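Local coordinates for salicylic acid-binding protein 2 (Nicotiana tabacum, PDB 1XKL) that hydrolyses methyl salicylate to salicylic acid and methanol, releasing the active hormone that triggers systemic acquired resistance in tobacco, at residues A[7-12]-A[32-37]; A[21-26]-A[246-251]; A[78-83]-A[102-107]; A[205-210]-A[234-239]. All coordinates share one frame; numbering follows the deposited sequence.

Interaction 1: residues A[7-12]-A[32-37]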
loop_
_atom_site.group_PDB
_atom_site.type_symbol
_atom_site.label_atom_id
_atom_site.label_comp_id
_atom_site.label_asym_id
_atom_site.label_seq_id
_atom_site.Cartn_x
_atom_site.Cartn_y
_atom_site.Cartn_z
ATOM N N PHE A 7 -28.829 31.438 11.100
ATOM C CA PHE A 7 -27.643 31.090 11.872
ATOM C C PHE A 7 -26.564 30.512 10.955
ATOM O O PHE A 7 -26.793 29.518 10.268
ATOM C CB PHE A 7 -27.990 30.056 12.946
ATOM C CG PHE A 7 -28.651 30.636 14.164
ATOM C CD1 PHE A 7 -27.887 31.181 15.192
ATOM C CD2 PHE A 7 -30.037 30.649 14.280
ATOM C CE1 PHE A 7 -28.496 31.732 16.322
ATOM C CE2 PHE A 7 -30.659 31.199 15.404
ATOM C CZ PHE A 7 -29.887 31.740 16.428
ATOM N N VAL A 8 -25.395 31.147 10.942
ATOM C CA VAL A 8 -24.276 30.687 10.136
ATOM C C VAL A 8 -23.285 30.078 11.105
ATOM O O VAL A 8 -22.659 30.789 11.902
ATOM C CB VAL A 8 -23.636 31.854 9.381
ATOM C CG1 VAL A 8 -22.367 31.399 8.681
ATOM C CG2 VAL A 8 -24.639 32.408 8.369
ATOM N N LEU A 9 -23.151 28.755 11.039
ATOM C CA LEU A 9 -22.269 28.027 11.938
ATOM C C LEU A 9 -20.909 27.759 11.303
ATOM O O LEU A 9 -20.808 27.170 10.233
ATOM C CB LEU A 9 -22.943 26.719 12.369
ATOM C CG LEU A 9 -24.395 26.822 12.861
ATOM C CD1 LEU A 9 -24.846 25.455 13.391
ATOM C CD2 LEU A 9 -24.508 27.869 13.969
ATOM N N VAL A 10 -19.864 28.202 11.989
ATOM C CA VAL A 10 -18.499 28.065 11.502
ATOM C C VAL A 10 -17.678 27.196 12.430
ATOM O O VAL A 10 -17.403 27.567 13.578
ATOM C CB VAL A 10 -17.856 29.440 11.387
ATOM C CG1 VAL A 10 -16.512 29.350 10.697
ATOM C CG2 VAL A 10 -18.802 30.374 10.652
ATOM N N HIS A 11 -17.279 26.040 11.909
ATOM C CA HIS A 11 -16.496 25.058 12.648
ATOM C C HIS A 11 -15.058 25.504 12.930
ATOM O O HIS A 11 -14.582 26.502 12.387
ATOM C CB HIS A 11 -16.473 23.743 11.864
ATOM C CG HIS A 11 -15.757 23.843 10.556
ATOM N ND1 HIS A 11 -14.382 23.835 10.456
ATOM C CD2 HIS A 11 -16.223 23.995 9.294
ATOM C CE1 HIS A 11 -14.031 23.979 9.191
ATOM N NE2 HIS A 11 -15.129 24.078 8.464
ATOM N N GLY A 12 -14.383 24.733 13.778
ATOM C CA GLY A 12 -13.012 25.020 14.141
ATOM C C GLY A 12 -12.031 24.236 13.289
ATOM O O GLY A 12 -12.418 23.596 12.313
ATOM N N HIS A 32 -35.787 28.494 12.815
ATOM C CA HIS A 32 -34.696 29.273 12.258
ATOM C C HIS A 32 -33.992 28.539 11.126
ATOM O O HIS A 32 -34.048 27.311 11.039
ATOM C CB HIS A 32 -33.691 29.609 13.361
ATOM C CG HIS A 32 -34.259 30.454 14.459
ATOM N ND1 HIS A 32 -34.627 31.767 14.273
ATOM C CD2 HIS A 32 -34.523 30.169 15.756
ATOM C CE1 HIS A 32 -35.093 32.258 15.407
ATOM N NE2 HIS A 32 -35.041 31.308 16.323
ATOM N N LYS A 33 -33.347 29.307 10.254
ATOM C CA LYS A 33 -32.594 28.760 9.126
ATOM C C LYS A 33 -31.160 28.571 9.614
ATOM O O LYS A 33 -30.640 29.402 10.357
ATOM C CB LYS A 33 -32.629 29.737 7.951
ATOM C CG LYS A 33 -31.725 29.382 6.779
ATOM C CD LYS A 33 -31.854 30.433 5.678
ATOM C CE LYS A 33 -30.885 30.200 4.527
ATOM N NZ LYS A 33 -31.080 28.886 3.852
ATOM N N VAL A 34 -30.528 27.481 9.197
ATOM C CA VAL A 34 -29.168 27.184 9.621
ATOM C C VAL A 34 -28.264 26.773 8.467
ATOM O O VAL A 34 -28.669 26.010 7.589
ATOM C CB VAL A 34 -29.164 26.037 10.662
ATOM C CG1 VAL A 34 -27.735 25.647 11.039
ATOM C CG2 VAL A 34 -29.944 26.461 11.892
ATOM N N THR A 35 -27.038 27.288 8.468
ATOM C CA THR A 35 -26.067 26.923 7.444
ATOM C C THR A 35 -24.801 26.452 8.154
ATOM O O THR A 35 -24.105 27.250 8.778
ATOM C CB THR A 35 -25.703 28.116 6.523
ATOM O OG1 THR A 35 -26.871 28.582 5.836
ATOM C CG2 THR A 35 -24.666 27.686 5.494
ATOM N N ALA A 36 -24.523 25.152 8.094
ATOM C CA ALA A 36 -23.318 24.598 8.709
ATOM C C ALA A 36 -22.370 24.344 7.554
ATOM O O ALA A 36 -22.237 23.217 7.082
ATOM C CB ALA A 36 -23.631 23.292 9.426
ATOM N N LEU A 37 -21.706 25.394 7.094
ATOM C CA LEU A 37 -20.812 25.237 5.964
ATOM C C LEU A 37 -19.491 24.559 6.282
ATOM O O LEU A 37 -19.130 24.333 7.441
ATOM C CB LEU A 37 -20.548 26.594 5.307
ATOM C CG LEU A 37 -19.546 27.520 5.996
ATOM C CD1 LEU A 37 -19.401 28.794 5.176
ATOM C CD2 LEU A 37 -20.010 27.838 7.395
HETATM O O HOH W 1 -19.389 25.010 10.018
#
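His32 meets Phe7 in a T-shaped pair: the CE2 edge of the phenyl ring points at one face of the imidazole, 3.8 Å from His32 CG and offset toward its rim, with the ring planes 83° apart. The phenyl reaches this place because its CG stands anti to the carbonyl carbon (chi1 -79°), and the imidazole is also held by a hydrogen bond between its ND1 and Lys5 N. Lys33 contributes its carbonyl, which takes the N-H of Phe7 (N to O 2.8 Å) in a nearly straight bond. At Val34 the two branches divide the work: CG1 packs on Leu9 CD1 at 3.7 Å, while CG2 faces Phe7 CB. Together these side chains line the sheet face covered by helix 23-29, which connects the two strands. The pairing is parallel, and strand 6-10, helix 23-29 and strand 33-36 form a beta-alpha-beta unit at one edge of the central alpha/beta-hydrolase sheet. Thr35 uses both of its backbone polar atoms, its N donating to Phe7 O and its O accepting from Leu9 N (both 2.9 Å). Its side chain lies with Val8 on the opposite face, where OG1 bonds His6 NE2. Near Leu37 a water bridges the two backbones, donating to Leu9 O and to Leu37 O (2.7 Å from the latter) and weakly accepting from His11 N. Leu37 turns CD2 back toward Val8 and Val10, while Leu37 O lies 3.5 Å from His11 CD2, at the edge of that ring.

Interaction 2: residues A[21-26]-A[246-251]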
loop_
_atom_site.group_PDB
_atom_site.type_symbol
_atom_site.label_atom_id
_atom_site.label_comp_id
_atom_site.label_asym_id
_atom_site.label_seq_id
_atom_site.Cartn_x
_atom_site.Cartn_y
_atom_site.Cartn_z
ATOM N N TYR A 21 -23.978 18.769 13.600
ATOM C CA TYR A 21 -25.142 17.920 13.323
ATOM C C TYR A 21 -26.178 17.794 14.442
ATOM O O TYR A 21 -27.365 17.617 14.163
ATOM C CB TYR A 21 -24.697 16.528 12.846
ATOM C CG TYR A 21 -24.324 15.552 13.935
ATOM C CD1 TYR A 21 -25.161 14.482 14.259
ATOM C CD2 TYR A 21 -23.121 15.677 14.623
ATOM C CE1 TYR A 21 -24.807 13.556 15.241
ATOM C CE2 TYR A 21 -22.758 14.761 15.607
ATOM C CZ TYR A 21 -23.606 13.701 15.908
ATOM O OH TYR A 21 -23.222 12.792 16.868
ATOM N N LYS A 22 -25.746 17.884 15.697
ATOM C CA LYS A 22 -26.684 17.794 16.822
ATOM C C LYS A 22 -27.360 19.133 17.089
ATOM O O LYS A 22 -28.513 19.181 17.521
ATOM C CB LYS A 22 -25.968 17.334 18.093
ATOM C CG LYS A 22 -25.620 15.866 18.129
ATOM C CD LYS A 22 -24.773 15.554 19.343
ATOM C CE LYS A 22 -24.685 14.061 19.588
ATOM N NZ LYS A 22 -23.707 13.749 20.667
ATOM N N LEU A 23 -26.642 20.226 16.844
ATOM C CA LEU A 23 -27.203 21.556 17.074
ATOM C C LEU A 23 -28.156 22.012 15.977
ATOM O O LEU A 23 -29.213 22.573 16.265
ATOM C CB LEU A 23 -26.090 22.601 17.214
ATOM C CG LEU A 23 -26.588 24.015 17.538
ATOM C CD1 LEU A 23 -27.250 23.992 18.914
ATOM C CD2 LEU A 23 -25.428 25.023 17.534
ATOM N N LYS A 24 -27.781 21.766 14.721
ATOM C CA LYS A 24 -28.581 22.194 13.571
ATOM C C LYS A 24 -30.083 21.925 13.667
ATOM O O LYS A 24 -30.882 22.835 13.479
ATOM C CB LYS A 24 -28.018 21.579 12.282
ATOM C CG LYS A 24 -28.683 22.064 10.996
ATOM C CD LYS A 24 -27.847 21.661 9.764
ATOM C CE LYS A 24 -28.574 21.940 8.451
ATOM N NZ LYS A 24 -28.949 23.369 8.291
ATOM N N PRO A 25 -30.485 20.672 13.943
ATOM C CA PRO A 25 -31.908 20.326 14.057
ATOM C C PRO A 25 -32.612 21.165 15.126
ATOM O O PRO A 25 -33.765 21.566 14.958
ATOM C CB PRO A 25 -31.883 18.849 14.448
ATOM C CG PRO A 25 -30.592 18.361 13.897
ATOM C CD PRO A 25 -29.640 19.486 14.162
ATOM N N LEU A 26 -31.917 21.420 16.229
ATOM C CA LEU A 26 -32.485 22.204 17.328
ATOM C C LEU A 26 -32.847 23.616 16.917
ATOM O O LEU A 26 -33.914 24.114 17.263
ATOM C CB LEU A 26 -31.506 22.252 18.496
ATOM C CG LEU A 26 -31.575 21.129 19.525
ATOM C CD1 LEU A 26 -32.176 19.865 18.942
ATOM C CD2 LEU A 26 -30.184 20.905 20.081
ATOM N N GLN A 246 -28.395 21.074 23.585
ATOM C CA GLN A 246 -29.604 21.776 23.991
ATOM C C GLN A 246 -29.259 23.029 24.803
ATOM O O GLN A 246 -29.915 24.059 24.656
ATOM C CB GLN A 246 -30.530 20.836 24.782
ATOM C CG GLN A 246 -30.769 19.497 24.077
ATOM C CD GLN A 246 -31.680 18.556 24.846
ATOM O OE1 GLN A 246 -32.905 18.666 24.778
ATOM N NE2 GLN A 246 -31.082 17.629 25.591
ATOM N N LYS A 247 -28.240 22.966 25.650
ATOM C CA LYS A 247 -27.871 24.164 26.414
ATOM C C LYS A 247 -27.355 25.240 25.464
ATOM O O LYS A 247 -27.693 26.419 25.600
ATOM C CB LYS A 247 -26.807 23.840 27.465
ATOM C CG LYS A 247 -27.357 23.158 28.699
ATOM C CD LYS A 247 -26.255 22.853 29.692
ATOM C CE LYS A 247 -26.798 22.073 30.878
ATOM N NZ LYS A 247 -25.724 21.659 31.821
ATOM N N LEU A 248 -26.551 24.825 24.489
ATOM C CA LEU A 248 -25.992 25.750 23.506
ATOM C C LEU A 248 -27.108 26.355 22.664
ATOM O O LEU A 248 -27.098 27.552 22.364
ATOM C CB LEU A 248 -25.007 25.019 22.583
ATOM C CG LEU A 248 -23.816 25.795 22.009
ATOM C CD1 LEU A 248 -23.221 24.988 20.851
ATOM C CD2 LEU A 248 -24.223 27.175 21.534
ATOM N N CYS A 249 -28.070 25.528 22.267
ATOM C CA CYS A 249 -29.179 26.022 21.459
ATOM C C CYS A 249 -29.968 27.089 22.219
ATOM O O CYS A 249 -30.316 28.130 21.658
ATOM C CB CYS A 249 -30.116 24.868 21.065
ATOM S SG CYS A 249 -31.600 25.374 20.131
ATOM N N ALA A 250 -30.250 26.833 23.492
ATOM C CA ALA A 250 -31.003 27.798 24.284
ATOM C C ALA A 250 -30.245 29.126 24.360
ATOM O O ALA A 250 -30.843 30.196 24.249
ATOM C CB ALA A 250 -31.265 27.245 25.682
ATOM N N SER A 251 -28.927 29.052 24.526
ATOM C CA SER A 251 -28.103 30.253 24.598
ATOM C C SER A 251 -28.156 31.016 23.277
ATOM O O SER A 251 -28.283 32.241 23.265
ATOM C CB SER A 251 -26.654 29.883 24.931
ATOM O OG SER A 251 -26.575 29.199 26.169
#
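Leu26 and Cys249 make the tight centre of an apolar contact between two helices, with Leu26 CB 3.5 Å from Cys249 SG. The thiol stands anti to its own backbone N (chi1 177°), which carries the sulfur alongside the turn of the opposing helix, where it also lies near the carbonyl carbon of Leu26. The backbones are closest here as well, the CA atoms of Leu26 and Cys249 lying 6.5 Å apart.

Leu23 sends its two methyl groups to different partners. CD1 rests on Cys249 CB at 3.7 Å, whereas CD2 reaches Leu248 CD1 at 4.0 Å, the two leucine side chains crossing at about a right angle. Cys249 CB thus touches both Leu23 CD1 and Leu26 CB (3.9 Å from the latter). Leu26 CD2 extends along the start of the 246-251 segment and touches the backbone of Gln246, 3.9 Å from its N; this is the more exposed margin of the patch. Beyond the patch, Tyr21 packs on Tyr21 of the second subunit.

No hydrogen bond crosses between the segments. Within 246-251, Lys247 O accepts from both Ser251 N and Ser251 OG (3.0 Å from the latter), which approach from opposite faces of the carbonyl plane. On the other segment, Lys22 NZ forms a salt bridge with Asp168, and Tyr21 OH hydrogen-bonds the same carboxylate.

The arrangement is plain helix-helix packing of an alpha/beta-hydrolase: helix 23-29, from the first beta-alpha-beta unit, meets the C-terminal helix 245-258 over the central parallel sheet.

Interaction 3: residues A[78-83]-A[102-107]. With STH (2-amino-4H-1,3-benzoxathiin-4-ol), chain E.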
loop_
_atom_site.group_PDB
_atom_site.type_symbol
_atom_site.label_atom_id
_atom_site.label_comp_id
_atom_site.label_asym_id
_atom_site.label_seq_id
_atom_site.Cartn_x
_atom_site.Cartn_y
_atom_site.Cartn_z
ATOM N N VAL A 78 -21.819 32.153 14.275
ATOM C CA VAL A 78 -21.406 31.379 15.428
ATOM C C VAL A 78 -20.108 30.681 15.040
ATOM O O VAL A 78 -20.086 29.822 14.158
ATOM C CB VAL A 78 -22.490 30.358 15.838
ATOM C CG1 VAL A 78 -22.057 29.599 17.094
ATOM C CG2 VAL A 78 -23.803 31.098 16.107
ATOM N N GLY A 79 -19.023 31.098 15.686
ATOM C CA GLY A 79 -17.722 30.536 15.406
ATOM C C GLY A 79 -17.196 29.709 16.553
ATOM O O GLY A 79 -17.181 30.140 17.705
ATOM N N HIS A 80 -16.752 28.507 16.235
ATOM C CA HIS A 80 -16.221 27.605 17.237
ATOM C C HIS A 80 -14.713 27.430 17.074
ATOM O O HIS A 80 -14.218 27.296 15.951
ATOM C CB HIS A 80 -16.925 26.252 17.113
ATOM C CG HIS A 80 -16.317 25.171 17.954
ATOM N ND1 HIS A 80 -15.657 24.092 17.414
ATOM C CD2 HIS A 80 -16.263 25.013 19.299
ATOM C CE1 HIS A 80 -15.218 23.311 18.390
ATOM N NE2 HIS A 80 -15.574 23.848 19.541
ATOM N N SER A 81 -13.999 27.434 18.199
ATOM C CA SER A 81 -12.657 27.270 18.204
ATOM C C SER A 81 -11.951 28.240 17.224
ATOM O O SER A 81 -12.144 29.451 17.339
ATOM C CB SER A 81 -12.369 25.809 17.874
ATOM O OG SER A 81 -11.250 25.051 18.217
ATOM N N LEU A 82 -11.162 27.726 16.278
ATOM C CA LEU A 82 -10.451 28.549 15.299
ATOM C C LEU A 82 -11.439 29.296 14.414
ATOM O O LEU A 82 -11.068 30.235 13.713
ATOM C CB LEU A 82 -9.539 27.674 14.411
ATOM C CG LEU A 82 -8.743 28.377 13.299
ATOM C CD1 LEU A 82 -7.815 29.404 13.947
ATOM C CD2 LEU A 82 -7.923 27.375 12.476
ATOM N N GLY A 83 -12.701 28.878 14.464
ATOM C CA GLY A 83 -13.735 29.503 13.657
ATOM C C GLY A 83 -13.926 30.965 13.988
ATOM O O GLY A 83 -14.408 31.741 13.162
ATOM N N VAL A 102 -21.043 35.304 17.657
ATOM C CA VAL A 102 -20.914 34.469 18.838
ATOM C C VAL A 102 -19.643 33.631 18.761
ATOM O O VAL A 102 -19.410 32.918 17.774
ATOM C CB VAL A 102 -22.140 33.527 18.978
ATOM C CG1 VAL A 102 -22.060 32.745 20.278
ATOM C CG2 VAL A 102 -23.418 34.349 18.933
ATOM N N PHE A 103 -18.823 33.729 19.803
ATOM C CA PHE A 103 -17.573 32.992 19.882
ATOM C C PHE A 103 -17.688 31.884 20.913
ATOM O O PHE A 103 -17.630 32.129 22.118
ATOM C CB PHE A 103 -16.407 33.943 20.230
ATOM C CG PHE A 103 -16.161 35.010 19.189
ATOM C CD1 PHE A 103 -16.955 36.152 19.139
ATOM C CD2 PHE A 103 -15.162 34.846 18.229
ATOM C CE1 PHE A 103 -16.759 37.111 18.148
ATOM C CE2 PHE A 103 -14.960 35.798 17.235
ATOM C CZ PHE A 103 -15.758 36.928 17.192
ATOM N N LEU A 104 -17.871 30.663 20.427
ATOM C CA LEU A 104 -18.010 29.498 21.296
ATOM C C LEU A 104 -16.634 28.895 21.534
ATOM O O LEU A 104 -16.048 28.308 20.624
ATOM C CB LEU A 104 -18.924 28.461 20.631
ATOM C CG LEU A 104 -19.059 27.112 21.324
ATOM C CD1 LEU A 104 -19.748 27.283 22.687
ATOM C CD2 LEU A 104 -19.879 26.182 20.425
ATOM N N ALA A 105 -16.126 29.049 22.757
ATOM C CA ALA A 105 -14.816 28.536 23.128
ATOM C C ALA A 105 -13.894 28.706 21.922
ATOM O O ALA A 105 -13.187 27.787 21.523
ATOM C CB ALA A 105 -14.918 27.070 23.516
ATOM N N ALA A 106 -13.929 29.904 21.357
ATOM C CA ALA A 106 -13.165 30.252 20.181
ATOM C C ALA A 106 -12.005 31.201 20.438
ATOM O O ALA A 106 -11.743 31.626 21.574
ATOM C CB ALA A 106 -14.096 30.886 19.158
ATOM N N PHE A 107 -11.304 31.511 19.353
ATOM C CA PHE A 107 -10.213 32.466 19.390
ATOM C C PHE A 107 -10.891 33.722 18.883
ATOM O O PHE A 107 -11.410 33.747 17.768
ATOM C CB PHE A 107 -9.084 32.063 18.441
ATOM C CG PHE A 107 -8.238 30.936 18.952
ATOM C CD1 PHE A 107 -8.088 29.773 18.200
ATOM C CD2 PHE A 107 -7.582 31.039 20.179
ATOM C CE1 PHE A 107 -7.296 28.728 18.659
ATOM C CE2 PHE A 107 -6.785 29.997 20.649
ATOM C CZ PHE A 107 -6.640 28.836 19.888
HETATM C C8 STH E . -8.246 25.242 16.986
HETATM O O8 STH E . -7.501 26.129 16.273
HETATM C C1 STH E . -7.776 24.688 18.289
HETATM C C2 STH E . -8.626 23.717 19.022
HETATM C C3 STH E . -8.173 23.189 20.264
HETATM C C4 STH E . -6.899 23.569 20.790
HETATM C C5 STH E . -6.070 24.497 20.087
HETATM C C6 STH E . -6.493 25.037 18.854
HETATM C C7 STH E . -10.492 24.095 17.500
HETATM O O2 STH E . -9.899 23.325 18.533
HETATM N N7 STH E . -11.356 23.266 16.798
HETATM S S7 STH E . -9.502 24.863 16.484
#
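Ser81 O accepts the N-H of Phe107 (N to O 3.0 Å), the donor standing above the carbonyl plane, while Ala106 CB lies close to the same oxygen. Ser81 OG is covalently joined to C7 of the bound benzoxathiin, and also hydrogen-bonds His238 NE2. Ligand atom O8 sits 3.2 Å from Leu82 CB and in the ring plane of Phe107, 3.5 Å from CE1 at the edge, so the two side chains border it together.

Behind the serine, Leu104 O accepts from Ser81 N (3.3 Å). With CG anti to the backbone N (chi1 171°), the His80 ring carries Ser81 CB over its centre and sets CD2 against Leu104 CD2 (4.0 Å); its NE2 bonds His238 O. Farther back, the parallel strands are joined by Gly79, whose N donates to Val102 O at 2.8 Å and whose O accepts from Leu104 N. Val78 and Val102 lie side by side beneath helix 245-258.

A type II' turn from His80 to Gly83 places Ser81 at positive phi (52°) between strand 75-80 and helix 83-93: the nucleophile elbow, GxSxG, of the alpha/beta-hydrolase fold.

Interaction 4: residues A[205-210]-A[234-239]. With STH (2-amino-4H-1,3-benzoxathiin-4-ol), chain E.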
loop_
_atom_site.group_PDB
_atom_site.type_symbol
_atom_site.label_atom_id
_atom_site.label_comp_id
_atom_site.label_asym_id
_atom_site.label_seq_id
_atom_site.Cartn_x
_atom_site.Cartn_y
_atom_site.Cartn_z
ATOM N N ILE A 205 -19.215 32.568 24.503
ATOM C CA ILE A 205 -19.785 31.481 25.289
ATOM C C ILE A 205 -18.625 30.657 25.802
ATOM O O ILE A 205 -17.888 30.038 25.030
ATOM C CB ILE A 205 -20.754 30.571 24.452
ATOM C CG1 ILE A 205 -21.900 31.401 23.881
ATOM C CG2 ILE A 205 -21.332 29.479 25.333
ATOM C CD1 ILE A 205 -22.958 30.585 23.125
ATOM N N VAL A 206 -18.452 30.681 27.117
ATOM C CA VAL A 206 -17.374 29.963 27.782
ATOM C C VAL A 206 -17.758 28.538 28.134
ATOM O O VAL A 206 -18.854 28.292 28.638
ATOM C CB VAL A 206 -16.976 30.660 29.103
ATOM C CG1 VAL A 206 -15.915 29.836 29.820
ATOM C CG2 VAL A 206 -16.475 32.066 28.822
ATOM N N CYS A 207 -16.838 27.610 27.882
ATOM C CA CYS A 207 -17.040 26.203 28.196
ATOM C C CYS A 207 -16.069 25.872 29.330
ATOM O O CYS A 207 -14.895 25.561 29.102
ATOM C CB CYS A 207 -16.781 25.342 26.950
ATOM S SG CYS A 207 -17.938 25.711 25.591
ATOM N N THR A 208 -16.588 25.967 30.558
ATOM C CA THR A 208 -15.832 25.752 31.791
ATOM C C THR A 208 -14.946 24.520 31.853
ATOM O O THR A 208 -13.902 24.545 32.500
ATOM C CB THR A 208 -16.773 25.722 33.044
ATOM O OG1 THR A 208 -17.489 24.483 33.089
ATOM C CG2 THR A 208 -17.772 26.869 32.995
ATOM N N GLU A 209 -15.338 23.443 31.185
ATOM C CA GLU A 209 -14.541 22.223 31.236
ATOM C C GLU A 209 -13.649 22.005 30.025
ATOM O O GLU A 209 -13.089 20.927 29.843
ATOM C CB GLU A 209 -15.460 21.020 31.421
ATOM C CG GLU A 209 -16.303 21.107 32.676
ATOM C CD GLU A 209 -15.453 21.257 33.920
ATOM O OE1 GLU A 209 -14.568 20.403 34.137
ATOM O OE2 GLU A 209 -15.666 22.229 34.679
ATOM N N ASP A 210 -13.505 23.037 29.208
ATOM C CA ASP A 210 -12.681 22.952 28.015
ATOM C C ASP A 210 -11.224 22.665 28.356
ATOM O O ASP A 210 -10.621 23.375 29.161
ATOM C CB ASP A 210 -12.754 24.268 27.246
ATOM C CG ASP A 210 -12.341 24.121 25.800
ATOM O OD1 ASP A 210 -11.385 23.367 25.518
ATOM O OD2 ASP A 210 -12.974 24.774 24.945
ATOM N N LYS A 234 -21.713 25.563 31.831
ATOM C CA LYS A 234 -21.090 24.722 32.853
ATOM C C LYS A 234 -21.116 23.243 32.502
ATOM O O LYS A 234 -22.129 22.730 32.037
ATOM C CB LYS A 234 -21.803 24.915 34.201
ATOM C CG LYS A 234 -21.053 25.762 35.217
ATOM C CD LYS A 234 -19.782 25.073 35.681
ATOM C CE LYS A 234 -19.069 25.871 36.779
ATOM N NZ LYS A 234 -17.811 25.179 37.226
ATOM N N GLY A 235 -19.997 22.567 32.737
ATOM C CA GLY A 235 -19.911 21.142 32.476
ATOM C C GLY A 235 -19.626 20.728 31.043
ATOM O O GLY A 235 -19.619 19.540 30.731
ATOM N N ALA A 236 -19.379 21.698 30.172
ATOM C CA ALA A 236 -19.105 21.400 28.773
ATOM C C ALA A 236 -17.619 21.429 28.437
ATOM O O ALA A 236 -16.871 22.292 28.916
ATOM C CB ALA A 236 -19.848 22.380 27.881
ATOM N N ASP A 237 -17.198 20.470 27.615
ATOM C CA ASP A 237 -15.819 20.415 27.177
ATOM C C ASP A 237 -15.713 21.289 25.936
ATOM O O ASP A 237 -16.632 22.047 25.636
ATOM C CB ASP A 237 -15.379 18.974 26.861
ATOM C CG ASP A 237 -16.285 18.272 25.835
ATOM O OD1 ASP A 237 -17.058 18.941 25.117
ATOM O OD2 ASP A 237 -16.189 17.042 25.745
ATOM N N HIS A 238 -14.601 21.184 25.217
ATOM C CA HIS A 238 -14.398 21.993 24.022
ATOM C C HIS A 238 -15.486 21.831 22.962
ATOM O O HIS A 238 -15.775 22.766 22.217
ATOM C CB HIS A 238 -13.046 21.674 23.386
ATOM C CG HIS A 238 -12.657 22.627 22.303
ATOM N ND1 HIS A 238 -12.457 23.973 22.537
ATOM C CD2 HIS A 238 -12.480 22.449 20.972
ATOM C CE1 HIS A 238 -12.179 24.578 21.400
ATOM N NE2 HIS A 238 -12.187 23.676 20.432
HETATM N N MSE A 239 -16.088 20.651 22.893
HETATM C CA MSE A 239 -17.123 20.377 21.891
HETATM C C MSE A 239 -18.536 20.522 22.451
HETATM O O MSE A 239 -19.317 19.565 22.466
HETATM C CB MSE A 239 -16.931 18.965 21.330
HETATM C CG MSE A 239 -16.401 18.907 19.903
HETATM SE SE MSE A 239 -14.735 19.856 19.640
HETATM C CE MSE A 239 -13.790 19.168 21.145
HETATM C C8 STH E . -8.246 25.242 16.986
HETATM O O8 STH E . -7.501 26.129 16.273
HETATM C C1 STH E . -7.776 24.688 18.289
HETATM C C2 STH E . -8.626 23.717 19.022
HETATM C C3 STH E . -8.173 23.189 20.264
HETATM C C4 STH E . -6.899 23.569 20.790
HETATM C C5 STH E . -6.070 24.497 20.087
HETATM C C6 STH E . -6.493 25.037 18.854
HETATM C C7 STH E . -10.492 24.095 17.500
HETATM O O2 STH E . -9.899 23.325 18.533
HETATM N N7 STH E . -11.356 23.266 16.798
HETATM S S7 STH E . -9.502 24.863 16.484
#
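Asp210 OD2 accepts a 2.6 Å hydrogen bond from His238 ND1 on its syn lone pair, the oxygen lying almost in the imidazole plane. These are the acid and base of the charge-relay system, and Ser81 is the third member of the catalytic triad. Both side chains extend anti to their backbone N (chi1 -160° for Asp210), lying side by side with carboxylate and ring planes 59° apart. The other carboxylate oxygen, OD1, takes the N-H groups of Gly212 and Ile213, which fix the rotation of the group. On its far side the ring reaches the ligand, with His238 NE2 3.0 Å from O2 of the benzoxathiin.

Two further bonds tie the loops together. Glu209 N, inside the type I turn from Cys207 to Asp210, donates to Ala236 O at 3.0 Å in a bent bond, and Gly235 N donates to Thr208 OG1 at 3.2 Å. The threonine hydroxyl sits between its backbone N and carbonyl carbon (chi1 75°), facing the glycine.

Packing continues outward from these bonds. Cys207 CB rests 3.6 Å from the carbonyl oxygens of both Ala236 and Asp237, and Glu209 CG lies over Gly235 CA. At the exposed end the bent Lys234 chain crosses Thr208 at about a right angle, its CD 3.8 Å from Thr208 CG2, while Lys234 NZ stays 4.4 Å from Glu209 OE2, too far apart for a salt bridge.

Interactions 1, 3 and 4 all reach the central parallel sheet: strands 6-10 and 75-80 are neighbours in it, as are 98-104 and 202-207. Interaction 3 lies deepest, about 3 Å from the chain centre to its own, and interaction 1 pairs an outer strand at a partly buried edge. Both use regular parallel backbone bonding, whereas interaction 4 joins a strand end and its following turn to a loop through two bonds involving side chains and one backbone bond. Interactions 3 and 4 share the ligand, and Ala105 CB packs on Asp210 OD2. Interaction 2, a buried apolar helix contact centred about 16 Å from the chain centre, packs Leu248 on Leu104 and Ile205.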